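Local structure of cell division protein FtsZ 1 (Methanocaldococcus jannaschii, 1W58) at residues V43-A48 with V125-G130; P161-G166 with P191-F196; R169-M174 with F346-L351; L275-D280 with Q341-F346. The protein binds GTP and probably hydrolyses it, polymerising in a GTP-dependent manner into the contractile Z ring at the future division site, where it recruits other division proteins. One frame throughout, in Å; residues are numbered along the deposited sequence.

Contact 1. Residues V43-A48 with V125-G130. With G2P (phosphomethylphosphonic acid guanylate ester), chain B.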
# COMPACT_ATOMS: atom_id res chain seq x y z
N VAL A 43 15.57 1.87 -16.14
CA VAL A 43 15.22 3.10 -15.42
C VAL A 43 16.47 3.87 -15.06
O VAL A 43 17.34 3.36 -14.32
CB VAL A 43 14.46 2.77 -14.09
CG1 VAL A 43 14.00 4.07 -13.41
CG2 VAL A 43 13.25 1.88 -14.38
N GLY A 44 16.58 5.10 -15.57
CA GLY A 44 17.74 5.94 -15.29
C GLY A 44 17.32 7.06 -14.35
O GLY A 44 16.36 7.78 -14.64
N CYS A 45 18.05 7.24 -13.26
CA CYS A 45 17.70 8.26 -12.26
C CYS A 45 18.74 9.36 -12.11
O CYS A 45 19.94 9.09 -11.95
CB CYS A 45 17.49 7.60 -10.88
SG CYS A 45 16.63 5.99 -10.88
N GLY A 46 18.28 10.61 -12.13
CA GLY A 46 19.19 11.72 -11.97
C GLY A 46 19.81 12.12 -13.28
O GLY A 46 19.46 11.57 -14.33
N GLY A 47 20.72 13.09 -13.22
CA GLY A 47 21.39 13.57 -14.42
C GLY A 47 22.11 12.50 -15.22
O GLY A 47 21.78 12.28 -16.37
N ALA A 48 23.11 11.85 -14.61
CA ALA A 48 23.86 10.80 -15.29
C ALA A 48 22.93 9.68 -15.80
O ALA A 48 23.06 9.22 -16.92
CB ALA A 48 24.89 10.22 -14.34
N VAL A 125 14.00 -5.60 -14.29
CA VAL A 125 14.23 -4.16 -14.18
C VAL A 125 15.69 -3.84 -13.90
O VAL A 125 16.30 -4.39 -12.97
CB VAL A 125 13.37 -3.53 -13.04
CG1 VAL A 125 13.71 -2.02 -12.89
CG2 VAL A 125 11.88 -3.69 -13.34
N PHE A 126 16.24 -2.94 -14.72
CA PHE A 126 17.63 -2.48 -14.59
C PHE A 126 17.52 -1.06 -14.06
O PHE A 126 16.79 -0.23 -14.61
CB PHE A 126 18.30 -2.43 -15.98
CG PHE A 126 18.94 -3.74 -16.41
CD1 PHE A 126 20.30 -3.98 -16.20
CD2 PHE A 126 18.18 -4.73 -17.04
CE1 PHE A 126 20.90 -5.19 -16.60
CE2 PHE A 126 18.76 -5.95 -17.45
CZ PHE A 126 20.12 -6.17 -17.23
N ILE A 127 18.24 -0.78 -12.97
CA ILE A 127 18.24 0.55 -12.38
C ILE A 127 19.64 1.15 -12.57
O ILE A 127 20.62 0.62 -12.03
CB ILE A 127 17.99 0.49 -10.87
CG1 ILE A 127 16.97 -0.62 -10.54
CG2 ILE A 127 17.59 1.87 -10.37
CD1 ILE A 127 15.61 -0.15 -10.18
N THR A 128 19.75 2.24 -13.33
CA THR A 128 21.06 2.84 -13.55
C THR A 128 21.11 4.33 -13.23
O THR A 128 20.15 5.06 -13.48
CB THR A 128 21.53 2.65 -15.02
OG1 THR A 128 22.89 3.07 -15.14
CG2 THR A 128 20.66 3.49 -15.96
N CYS A 129 22.25 4.75 -12.69
CA CYS A 129 22.51 6.14 -12.32
C CYS A 129 23.98 6.29 -11.91
O CYS A 129 24.68 5.29 -11.73
CB CYS A 129 21.66 6.55 -11.12
SG CYS A 129 22.23 5.85 -9.56
N GLY A 130 24.44 7.53 -11.75
CA GLY A 130 25.80 7.75 -11.28
C GLY A 130 25.56 8.11 -9.83
O GLY A 130 24.81 9.02 -9.57
PG G2P B . 20.93 16.29 -8.13
O1G G2P B . 20.95 16.73 -6.73
O2G G2P B . 21.64 17.26 -8.96
O3G G2P B . 19.49 16.34 -8.69
O3B G2P B . 21.49 14.75 -8.20
PB G2P B . 21.72 13.81 -9.55
O1B G2P B . 21.35 12.42 -9.26
O2B G2P B . 21.14 14.25 -10.79
C3A G2P B . 23.49 13.78 -9.70
PA G2P B . 24.11 13.66 -11.38
O1A G2P B . 23.32 12.77 -12.25
O2A G2P B . 24.51 14.95 -11.94
O5' G2P B . 25.35 12.77 -10.96
C5' G2P B . 26.38 13.15 -10.09
C4' G2P B . 27.45 12.03 -10.10
O4' G2P B . 27.31 11.16 -11.28
C3' G2P B . 28.85 12.67 -10.14
O3' G2P B . 29.40 12.58 -8.82
C2' G2P B . 29.59 11.88 -11.23
O2' G2P B . 30.42 10.88 -10.69
C1' G2P B . 28.51 11.22 -12.09
N9 G2P B . 28.23 12.01 -13.34
C8 G2P B . 27.84 13.34 -13.47
N7 G2P B . 27.66 13.75 -14.68
C5 G2P B . 27.96 12.63 -15.47
C6 G2P B . 27.95 12.45 -16.92
O6 G2P B . 27.67 13.27 -17.81
N1 G2P B . 28.33 11.14 -17.29
C2 G2P B . 28.67 10.12 -16.40
N2 G2P B . 29.00 8.92 -16.92
N3 G2P B . 28.67 10.29 -15.06
C4 G2P B . 28.32 11.55 -14.65
O HOH W 1 22.59 9.84 -12.05

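Contact 2. Residues P161-G166 with P191-F196. With G2P (phosphomethylphosphonic acid guanylate ester), chain B.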
# COMPACT_ATOMS: atom_id res chain seq x y z
N PRO A 161 31.71 7.92 -7.94
CA PRO A 161 32.37 9.12 -8.50
C PRO A 161 33.90 9.11 -8.54
O PRO A 161 34.55 8.30 -7.85
CB PRO A 161 31.85 10.23 -7.59
CG PRO A 161 31.87 9.55 -6.23
CD PRO A 161 31.23 8.19 -6.57
N PHE A 162 34.49 9.99 -9.36
CA PHE A 162 35.96 10.11 -9.43
C PHE A 162 36.43 10.68 -8.09
O PHE A 162 35.62 11.31 -7.41
CB PHE A 162 36.35 11.06 -10.53
CG PHE A 162 36.07 10.56 -11.91
CD1 PHE A 162 36.95 9.68 -12.53
CD2 PHE A 162 34.99 11.03 -12.63
CE1 PHE A 162 36.75 9.28 -13.86
CE2 PHE A 162 34.78 10.64 -13.95
CZ PHE A 162 35.65 9.77 -14.57
N VAL A 163 37.69 10.49 -7.68
CA VAL A 163 38.10 11.07 -6.39
C VAL A 163 38.21 12.59 -6.44
O VAL A 163 37.91 13.28 -5.47
CB VAL A 163 39.44 10.49 -5.84
CG1 VAL A 163 39.47 8.98 -6.02
CG2 VAL A 163 40.61 11.17 -6.48
N MET A 164 38.63 13.13 -7.58
CA MET A 164 38.73 14.57 -7.70
C MET A 164 37.40 15.25 -7.36
O MET A 164 37.36 16.44 -7.07
CB MET A 164 39.18 14.96 -9.10
CG MET A 164 38.18 14.61 -10.17
SD MET A 164 38.92 14.76 -11.79
CE MET A 164 37.47 14.92 -12.79
N GLU A 165 36.30 14.50 -7.39
CA GLU A 165 35.02 15.10 -7.07
C GLU A 165 34.94 15.38 -5.56
O GLU A 165 34.08 16.13 -5.11
CB GLU A 165 33.88 14.19 -7.51
CG GLU A 165 33.85 13.88 -9.01
CD GLU A 165 32.52 13.28 -9.44
OE1 GLU A 165 31.49 13.81 -8.98
OE2 GLU A 165 32.49 12.31 -10.23
N GLY A 166 35.83 14.76 -4.78
CA GLY A 166 35.84 15.01 -3.35
C GLY A 166 35.17 14.05 -2.39
O GLY A 166 34.38 13.20 -2.76
N PRO A 191 33.60 1.55 -10.56
CA PRO A 191 34.24 2.69 -9.88
C PRO A 191 34.94 3.58 -10.92
O PRO A 191 36.01 3.20 -11.40
CB PRO A 191 35.26 2.03 -8.95
CG PRO A 191 35.02 0.53 -9.09
CD PRO A 191 34.44 0.35 -10.46
N ASN A 192 34.36 4.73 -11.26
CA ASN A 192 34.93 5.64 -12.27
C ASN A 192 36.42 5.93 -12.09
O ASN A 192 37.12 6.16 -13.07
CB ASN A 192 34.19 6.98 -12.28
CG ASN A 192 32.89 6.95 -13.08
OD1 ASN A 192 32.08 7.86 -12.96
ND2 ASN A 192 32.69 5.94 -13.89
N GLU A 193 36.91 5.93 -10.86
CA GLU A 193 38.32 6.22 -10.63
C GLU A 193 39.28 5.25 -11.32
O GLU A 193 40.40 5.64 -11.65
CB GLU A 193 38.63 6.26 -9.13
CG GLU A 193 40.02 6.79 -8.77
CD GLU A 193 40.26 8.25 -9.18
OE1 GLU A 193 39.28 8.99 -9.42
OE2 GLU A 193 41.43 8.67 -9.26
N LYS A 194 38.85 4.01 -11.55
CA LYS A 194 39.70 3.03 -12.20
C LYS A 194 39.88 3.36 -13.66
O LYS A 194 40.80 2.86 -14.29
CB LYS A 194 39.10 1.61 -12.12
CG LYS A 194 38.72 1.13 -10.75
CD LYS A 194 39.80 1.36 -9.72
CE LYS A 194 40.96 0.41 -9.85
NZ LYS A 194 41.83 0.54 -8.63
N LEU A 195 38.99 4.18 -14.21
CA LEU A 195 39.09 4.55 -15.61
C LEU A 195 40.44 5.19 -15.96
O LEU A 195 40.86 5.18 -17.11
CB LEU A 195 37.94 5.49 -15.98
CG LEU A 195 36.64 4.85 -16.53
CD1 LEU A 195 36.47 3.46 -15.96
CD2 LEU A 195 35.43 5.75 -16.20
N PHE A 196 41.12 5.76 -14.96
CA PHE A 196 42.42 6.38 -15.18
C PHE A 196 43.51 5.33 -15.41
O PHE A 196 44.53 5.62 -16.03
CB PHE A 196 42.81 7.30 -14.01
CG PHE A 196 42.06 8.60 -14.00
CD1 PHE A 196 41.31 8.98 -12.90
CD2 PHE A 196 42.02 9.39 -15.15
CE1 PHE A 196 40.53 10.13 -12.94
CE2 PHE A 196 41.23 10.55 -15.19
CZ PHE A 196 40.49 10.91 -14.09
PG G2P B . 20.93 16.29 -8.13
O1G G2P B . 20.95 16.73 -6.73
O2G G2P B . 21.64 17.26 -8.96
O3G G2P B . 19.49 16.34 -8.69
O3B G2P B . 21.49 14.75 -8.20
PB G2P B . 21.72 13.81 -9.55
O1B G2P B . 21.35 12.42 -9.26
O2B G2P B . 21.14 14.25 -10.79
C3A G2P B . 23.49 13.78 -9.70
PA G2P B . 24.11 13.66 -11.38
O1A G2P B . 23.32 12.77 -12.25
O2A G2P B . 24.51 14.95 -11.94
O5' G2P B . 25.35 12.77 -10.96
C5' G2P B . 26.38 13.15 -10.09
C4' G2P B . 27.45 12.03 -10.10
O4' G2P B . 27.31 11.16 -11.28
C3' G2P B . 28.85 12.67 -10.14
O3' G2P B . 29.40 12.58 -8.82
C2' G2P B . 29.59 11.88 -11.23
O2' G2P B . 30.42 10.88 -10.69
C1' G2P B . 28.51 11.22 -12.09
N9 G2P B . 28.23 12.01 -13.34
C8 G2P B . 27.84 13.34 -13.47
N7 G2P B . 27.66 13.75 -14.68
C5 G2P B . 27.96 12.63 -15.47
C6 G2P B . 27.95 12.45 -16.92
O6 G2P B . 27.67 13.27 -17.81
N1 G2P B . 28.33 11.14 -17.29
C2 G2P B . 28.67 10.12 -16.40
N2 G2P B . 29.00 8.92 -16.92
N3 G2P B . 28.67 10.29 -15.06
C4 G2P B . 28.32 11.55 -14.65
O HOH W 2 35.50 5.58 -8.34
O HOH W 3 39.85 11.55 -10.07

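Contact 3. Residues R169-M174 with F346-L351. With G2P (phosphomethylphosphonic acid guanylate ester), chain B.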
# COMPACT_ATOMS: atom_id res chain seq x y z
N ARG A 169 31.08 13.80 -1.95
CA ARG A 169 30.42 13.12 -3.02
C ARG A 169 30.62 11.62 -2.89
O ARG A 169 29.70 10.85 -3.16
CB ARG A 169 30.91 13.65 -4.37
CG ARG A 169 29.81 13.75 -5.43
CD ARG A 169 29.84 15.06 -6.20
NE ARG A 169 28.59 15.79 -6.03
CZ ARG A 169 27.50 15.64 -6.79
NH1 ARG A 169 27.46 14.78 -7.80
NH2 ARG A 169 26.41 16.35 -6.51
N MET A 170 31.79 11.19 -2.41
CA MET A 170 32.05 9.76 -2.27
C MET A 170 31.30 9.17 -1.09
O MET A 170 30.71 8.11 -1.20
CB MET A 170 33.53 9.48 -2.11
CG MET A 170 33.89 7.98 -2.12
SD MET A 170 34.06 7.26 -3.79
CE MET A 170 32.65 6.52 -3.86
N LYS A 171 31.33 9.86 0.04
CA LYS A 171 30.63 9.38 1.22
C LYS A 171 29.16 9.15 0.90
O LYS A 171 28.59 8.16 1.33
CB LYS A 171 30.77 10.36 2.37
CG LYS A 171 30.04 9.93 3.63
CD LYS A 171 30.51 10.75 4.83
CE LYS A 171 29.94 10.21 6.13
NZ LYS A 171 28.46 10.37 6.15
N ASN A 172 28.54 10.08 0.17
CA ASN A 172 27.13 9.96 -0.20
C ASN A 172 26.89 8.79 -1.15
O ASN A 172 25.85 8.14 -1.07
CB ASN A 172 26.63 11.23 -0.87
CG ASN A 172 26.48 12.36 0.09
OD1 ASN A 172 26.33 13.50 -0.31
ND2 ASN A 172 26.51 12.05 1.39
N ALA A 173 27.85 8.56 -2.06
CA ALA A 173 27.79 7.47 -3.03
C ALA A 173 27.87 6.14 -2.28
O ALA A 173 27.10 5.24 -2.53
CB ALA A 173 28.94 7.58 -4.03
N MET A 174 28.81 6.04 -1.36
CA MET A 174 28.97 4.81 -0.58
C MET A 174 27.73 4.48 0.26
O MET A 174 27.28 3.34 0.29
CB MET A 174 30.22 4.92 0.31
CG MET A 174 31.53 4.90 -0.49
SD MET A 174 31.63 3.49 -1.65
CE MET A 174 31.55 2.16 -0.55
N PHE A 346 33.58 -1.81 2.24
CA PHE A 346 32.86 -0.56 2.00
C PHE A 346 33.25 0.50 3.01
O PHE A 346 32.79 0.47 4.15
CB PHE A 346 31.35 -0.76 2.11
CG PHE A 346 30.74 -1.61 1.03
CD1 PHE A 346 31.41 -2.73 0.53
CD2 PHE A 346 29.46 -1.33 0.56
CE1 PHE A 346 30.79 -3.57 -0.40
CE2 PHE A 346 28.84 -2.16 -0.38
CZ PHE A 346 29.50 -3.28 -0.86
N THR A 347 34.09 1.45 2.61
CA THR A 347 34.49 2.53 3.51
C THR A 347 33.82 3.82 3.07
O THR A 347 33.22 3.89 2.00
CB THR A 347 36.01 2.78 3.46
OG1 THR A 347 36.34 3.51 2.27
CG2 THR A 347 36.75 1.45 3.45
N ASP A 348 33.92 4.85 3.91
CA ASP A 348 33.36 6.15 3.58
C ASP A 348 34.07 6.74 2.36
O ASP A 348 33.50 7.57 1.65
CB ASP A 348 33.53 7.10 4.77
CG ASP A 348 32.37 7.03 5.74
OD1 ASP A 348 32.52 7.54 6.87
OD2 ASP A 348 31.32 6.47 5.37
N THR A 349 35.30 6.29 2.12
CA THR A 349 36.11 6.77 1.01
C THR A 349 36.18 5.89 -0.23
O THR A 349 36.97 6.15 -1.14
CB THR A 349 37.57 7.06 1.47
OG1 THR A 349 38.15 5.88 2.06
CG2 THR A 349 37.57 8.21 2.49
N GLY A 350 35.36 4.84 -0.28
CA GLY A 350 35.35 3.99 -1.45
C GLY A 350 35.44 2.49 -1.22
O GLY A 350 35.35 2.01 -0.09
N LEU A 351 35.58 1.76 -2.33
CA LEU A 351 35.72 0.31 -2.30
C LEU A 351 37.19 -0.06 -2.19
O LEU A 351 38.04 0.49 -2.91
CB LEU A 351 35.16 -0.31 -3.59
CG LEU A 351 33.67 -0.13 -3.90
CD1 LEU A 351 33.35 -0.82 -5.22
CD2 LEU A 351 32.83 -0.71 -2.78
PG G2P B . 20.93 16.29 -8.13
O1G G2P B . 20.95 16.73 -6.73
O2G G2P B . 21.64 17.26 -8.96
O3G G2P B . 19.49 16.34 -8.69
O3B G2P B . 21.49 14.75 -8.20
PB G2P B . 21.72 13.81 -9.55
O1B G2P B . 21.35 12.42 -9.26
O2B G2P B . 21.14 14.25 -10.79
C3A G2P B . 23.49 13.78 -9.70
PA G2P B . 24.11 13.66 -11.38
O1A G2P B . 23.32 12.77 -12.25
O2A G2P B . 24.51 14.95 -11.94
O5' G2P B . 25.35 12.77 -10.96
C5' G2P B . 26.38 13.15 -10.09
C4' G2P B . 27.45 12.03 -10.10
O4' G2P B . 27.31 11.16 -11.28
C3' G2P B . 28.85 12.67 -10.14
O3' G2P B . 29.40 12.58 -8.82
C2' G2P B . 29.59 11.88 -11.23
O2' G2P B . 30.42 10.88 -10.69
C1' G2P B . 28.51 11.22 -12.09
N9 G2P B . 28.23 12.01 -13.34
C8 G2P B . 27.84 13.34 -13.47
N7 G2P B . 27.66 13.75 -14.68
C5 G2P B . 27.96 12.63 -15.47
C6 G2P B . 27.95 12.45 -16.92
O6 G2P B . 27.67 13.27 -17.81
N1 G2P B . 28.33 11.14 -17.29
C2 G2P B . 28.67 10.12 -16.40
N2 G2P B . 29.00 8.92 -16.92
N3 G2P B . 28.67 10.29 -15.06
C4 G2P B . 28.32 11.55 -14.65

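Contact 4. Residues L275-D280 with Q341-F346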
# COMPACT_ATOMS: atom_id res chain seq x y z
N LEU A 275 37.64 -4.64 -12.91
CA LEU A 275 37.36 -5.85 -12.13
C LEU A 275 38.28 -5.87 -10.92
O LEU A 275 39.02 -6.83 -10.70
CB LEU A 275 37.62 -7.11 -12.96
CG LEU A 275 36.61 -8.26 -12.93
CD1 LEU A 275 37.29 -9.52 -13.46
CD2 LEU A 275 36.08 -8.49 -11.53
N ASP A 276 38.22 -4.81 -10.13
CA ASP A 276 39.10 -4.68 -8.97
C ASP A 276 38.78 -5.52 -7.73
O ASP A 276 38.51 -4.98 -6.67
CB ASP A 276 39.19 -3.20 -8.59
CG ASP A 276 40.30 -2.92 -7.60
OD1 ASP A 276 40.38 -1.77 -7.11
OD2 ASP A 276 41.11 -3.84 -7.32
N VAL A 277 38.85 -6.84 -7.85
CA VAL A 277 38.58 -7.72 -6.70
C VAL A 277 39.15 -9.12 -6.95
O VAL A 277 39.41 -9.49 -8.11
CB VAL A 277 37.06 -7.83 -6.42
CG1 VAL A 277 36.39 -8.62 -7.52
CG2 VAL A 277 36.82 -8.47 -5.06
N ASP A 278 39.35 -9.89 -5.88
CA ASP A 278 39.87 -11.26 -6.00
C ASP A 278 38.68 -12.13 -6.40
O ASP A 278 37.77 -12.35 -5.60
CB ASP A 278 40.43 -11.72 -4.65
CG ASP A 278 41.36 -12.92 -4.78
OD1 ASP A 278 41.24 -13.69 -5.77
OD2 ASP A 278 42.21 -13.11 -3.88
N ILE A 279 38.69 -12.64 -7.64
CA ILE A 279 37.58 -13.44 -8.14
C ILE A 279 37.64 -14.97 -7.99
O ILE A 279 36.71 -15.67 -8.40
CB ILE A 279 37.31 -13.13 -9.65
CG1 ILE A 279 38.39 -13.75 -10.54
CG2 ILE A 279 37.29 -11.63 -9.88
CD1 ILE A 279 38.11 -13.59 -12.03
N ASP A 280 38.69 -15.51 -7.38
CA ASP A 280 38.80 -16.96 -7.24
C ASP A 280 37.69 -17.59 -6.40
O ASP A 280 37.40 -18.78 -6.51
CB ASP A 280 40.17 -17.37 -6.68
CG ASP A 280 40.23 -17.32 -5.15
OD1 ASP A 280 41.16 -17.93 -4.57
OD2 ASP A 280 39.37 -16.67 -4.52
N GLN A 341 30.83 -9.69 -2.78
CA GLN A 341 30.74 -8.78 -1.64
C GLN A 341 31.67 -9.11 -0.48
O GLN A 341 32.23 -8.21 0.15
CB GLN A 341 29.30 -8.68 -1.10
CG GLN A 341 28.72 -9.97 -0.61
CD GLN A 341 28.04 -10.76 -1.71
OE1 GLN A 341 28.42 -10.66 -2.89
NE2 GLN A 341 27.05 -11.55 -1.33
N SER A 342 31.85 -10.40 -0.18
CA SER A 342 32.70 -10.78 0.93
C SER A 342 34.15 -10.38 0.68
O SER A 342 34.92 -10.21 1.62
CB SER A 342 32.59 -12.29 1.18
OG SER A 342 32.92 -13.03 0.02
N ARG A 343 34.51 -10.21 -0.59
CA ARG A 343 35.87 -9.84 -0.96
C ARG A 343 36.12 -8.32 -1.01
O ARG A 343 37.25 -7.88 -1.28
CB ARG A 343 36.21 -10.45 -2.33
CG ARG A 343 37.05 -11.72 -2.28
CD ARG A 343 36.32 -12.88 -1.61
NE ARG A 343 37.19 -14.04 -1.42
CZ ARG A 343 37.74 -14.75 -2.41
NH1 ARG A 343 37.51 -14.42 -3.67
NH2 ARG A 343 38.51 -15.79 -2.12
N ILE A 344 35.09 -7.52 -0.73
CA ILE A 344 35.21 -6.06 -0.77
C ILE A 344 34.94 -5.38 0.57
O ILE A 344 34.20 -5.88 1.41
CB ILE A 344 34.22 -5.46 -1.79
CG1 ILE A 344 34.67 -5.80 -3.21
CG2 ILE A 344 34.11 -3.95 -1.61
CD1 ILE A 344 35.99 -5.17 -3.61
N GLU A 345 35.56 -4.22 0.76
CA GLU A 345 35.38 -3.46 1.99
C GLU A 345 34.74 -2.11 1.64
O GLU A 345 35.28 -1.36 0.82
CB GLU A 345 36.73 -3.26 2.67
CG GLU A 345 36.67 -2.87 4.13
CD GLU A 345 38.00 -3.08 4.84
OE1 GLU A 345 38.36 -4.26 5.08
OE2 GLU A 345 38.68 -2.08 5.14
N PHE A 346 33.58 -1.81 2.24
CA PHE A 346 32.86 -0.56 2.00
C PHE A 346 33.25 0.50 3.01
O PHE A 346 32.79 0.47 4.15
CB PHE A 346 31.35 -0.76 2.11
CG PHE A 346 30.74 -1.61 1.03
CD1 PHE A 346 31.41 -2.73 0.53
CD2 PHE A 346 29.46 -1.33 0.56
CE1 PHE A 346 30.79 -3.57 -0.40
CE2 PHE A 346 28.84 -2.16 -0.38
CZ PHE A 346 29.50 -3.28 -0.86

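Contact 1. Residues V43-A48 with V125-G130
V125 touches V43 through single methyls, its CG1 4.2 Å from V43 CG2, where two parallel strands run side by side inside the Rossmann-like sheet of the tubulin/FtsZ GTPase domain. Aliphatic, beta-branched residues suit this buried, extended chain. F126 takes part mainly through its backbone: its O accepts the N-H of V43 (2.9 Å from V43 N), while the ring leads off toward L222 and V223 of helix 204-227. I127 is paired with V43 and faces the same side of the sheet, where its CG2 lies 4.3 Å from C45 SG beneath helix 135-149. T128 works with both its amide and its carbonyl. Its N donates almost straight (174°) to V43 O at 2.8 Å, and its O receives C45 N at 3.0 Å. Toward the other face, T128 CG2 lies 3.9 Å from G44 CA; OG1, turned trans to the amide N (chi1 -171°), reaches V157 O, which satisfies a buried hydroxyl. C129 packs its CB on C45 O and C45 CB. Here strand 43-45 gives way to the glycine-rich turn, where the backbone angles of G46 and the closeness of G2P O1B both call for glycine, and G47 N and A48 N donate to G2P O2B and O1A. G130 N donates to a water 3.0 Å away that also sits 2.8 Å from C45 O and is hydrogen-bonded to G2P O1A.

Contact 2. Residues P161-G166 with P191-F196
F162 lays one face of its ring against N192, whose CB stands 3.7 Å from the ring centroid and only 8° off the normal, a clear CH-pi contact. Nearest the backbone, F162 CB is 3.8 Å from E193 OE1, an oxygen that lies near the ring plane at its edge. Beyond CG, which N192 CB also overlies, CD1 comes within 3.6 Å of F196 CE1; the two rings are inclined at 43°. F162 CE1 is next, 3.2 Å from N192 O. At the tip, CZ reaches L195 CD2 at 4.3 Å. A large flat side chain is well suited to filling this junction, and F208 adds an edge-to-face neighbour. Beside the ring, E193 bends at chi2 (63°), bringing OE1 to 2.8 Å from V163 N; the N-H approaches from above the carboxylate plane, and a water also donates to OE1. A second water joins P161 O to E193 N. E165, with its chain extended beyond CG, holds the ribose: OE2 is 2.6 Å from G2P O2', and OE1 accepts O3' in a bond modelled very short. Since F162 N also donates to E165 OE2 (3.2 Å), the loop itself steadies the carboxylate. A loop following a sheet strand, with an acidic residue on both ribose hydroxyls, forms part of the ribose pocket of the FtsZ GTP site, with R169 also donating to O3'.

Contact 3. Residues R169-M174 with F346-L351
M174 presses into the backbone of the beta hairpin at F346-L351, and here the contact is tight. Its CG is 3.2 Å from T347 O and its SD 3.8 Å from G350 CA. Three successive turns of similar sense (chi1 -69°, chi2 -52°, chi3 -61°) curl the chain so that CE touches both F346 CB, at 4.0 Å, and L351 CD2, at 3.9 Å. A flexible, unbranched methionine can follow such an uneven surface. M170, one helical turn earlier, adds its CG at 3.6 Å from T349 C. The positive phi and extended psi of G350 suit glycine at the end of the type I turn T347-G350. The outer side, where K171 and D348 are exposed to solvent, is looser: the two run side by side, with K171 CE 3.8 Å from D348 OD1, but K171 NZ stays 4.9 Å from D348 OD2 and pairs with E175 instead. No hydrogen bond crosses between the two segments. R169 takes no part in the hairpin contact and donates through NH1 to G2P O3'. Helix 167-181 thus has nucleotide at its start and the hairpin along its flank; L160 of strand 153-160 packs on M170, M174 and L351, while F346 continues along the helix onto L177 and E178.

Contact 4. Residues L275-D280 with Q341-F346
D276 brings its carbonyl O to 4.0 Å from I344 CD1, the first touch between the two segments. It is the centre of an inverse gamma turn, closed by V277 N donating to L275 O, and its carboxylate looks to other partners, bridging to R353 and K194. V277 follows with the apolar part of the contact. Its CG2, opposite the amide N across the CA-CB bond, touches both R343 CB, at 3.4 Å, and I344 CD1, at 3.7 Å, and M250 of strand 249-256 lies against both V277 and I344. Compact, branched residues suit this buried spot. The segment belongs to the loop between helix 261-270 and strand 285-291 of the FtsZ C-terminal domain, and here it meets the 3-10 turn that leads into the two-stranded hairpin 344-353. D278 is more exposed. Its O lies 2.8 Å from R343 NH1, while its OD1, 4.3 Å from that nitrogen, sits well out of the guanidinium plane and can act by charge alone. I279 turns away, onto I337. D280 then receives R343, whose chain kinks at chi2 (64°) before running out to it. A single oxygen, OD2, takes both end nitrogens in a salt bridge: NH2 at 2.7 Å on its syn lone pair, and NH1 at 3.0 Å nearly along the C-O axis, with carboxylate and guanidinium almost coplanar, 19° apart.

Contacts 1, 2 and 3 all reach G2P, at different parts: contact 1 mainly at the phosphates, contacts 2 and 3 at the ribose. Contact 1 closes first along the chain, its centre about 18 Å from those of the other two. Contacts 2 and 3 have alternating segments and centres about 11 Å apart; they meet where P161 packs on M170 and A173 of helix 167-181. Contact 4, nested within the long loop closed by contact 3, shares F346 and strand 344-347 with it. The late hairpin thus packs against both helix 167-181 of the GTPase domain and the C-terminal domain's loop 275-280, with the K194-D276 salt bridge between contacts 2 and 4 as a second link.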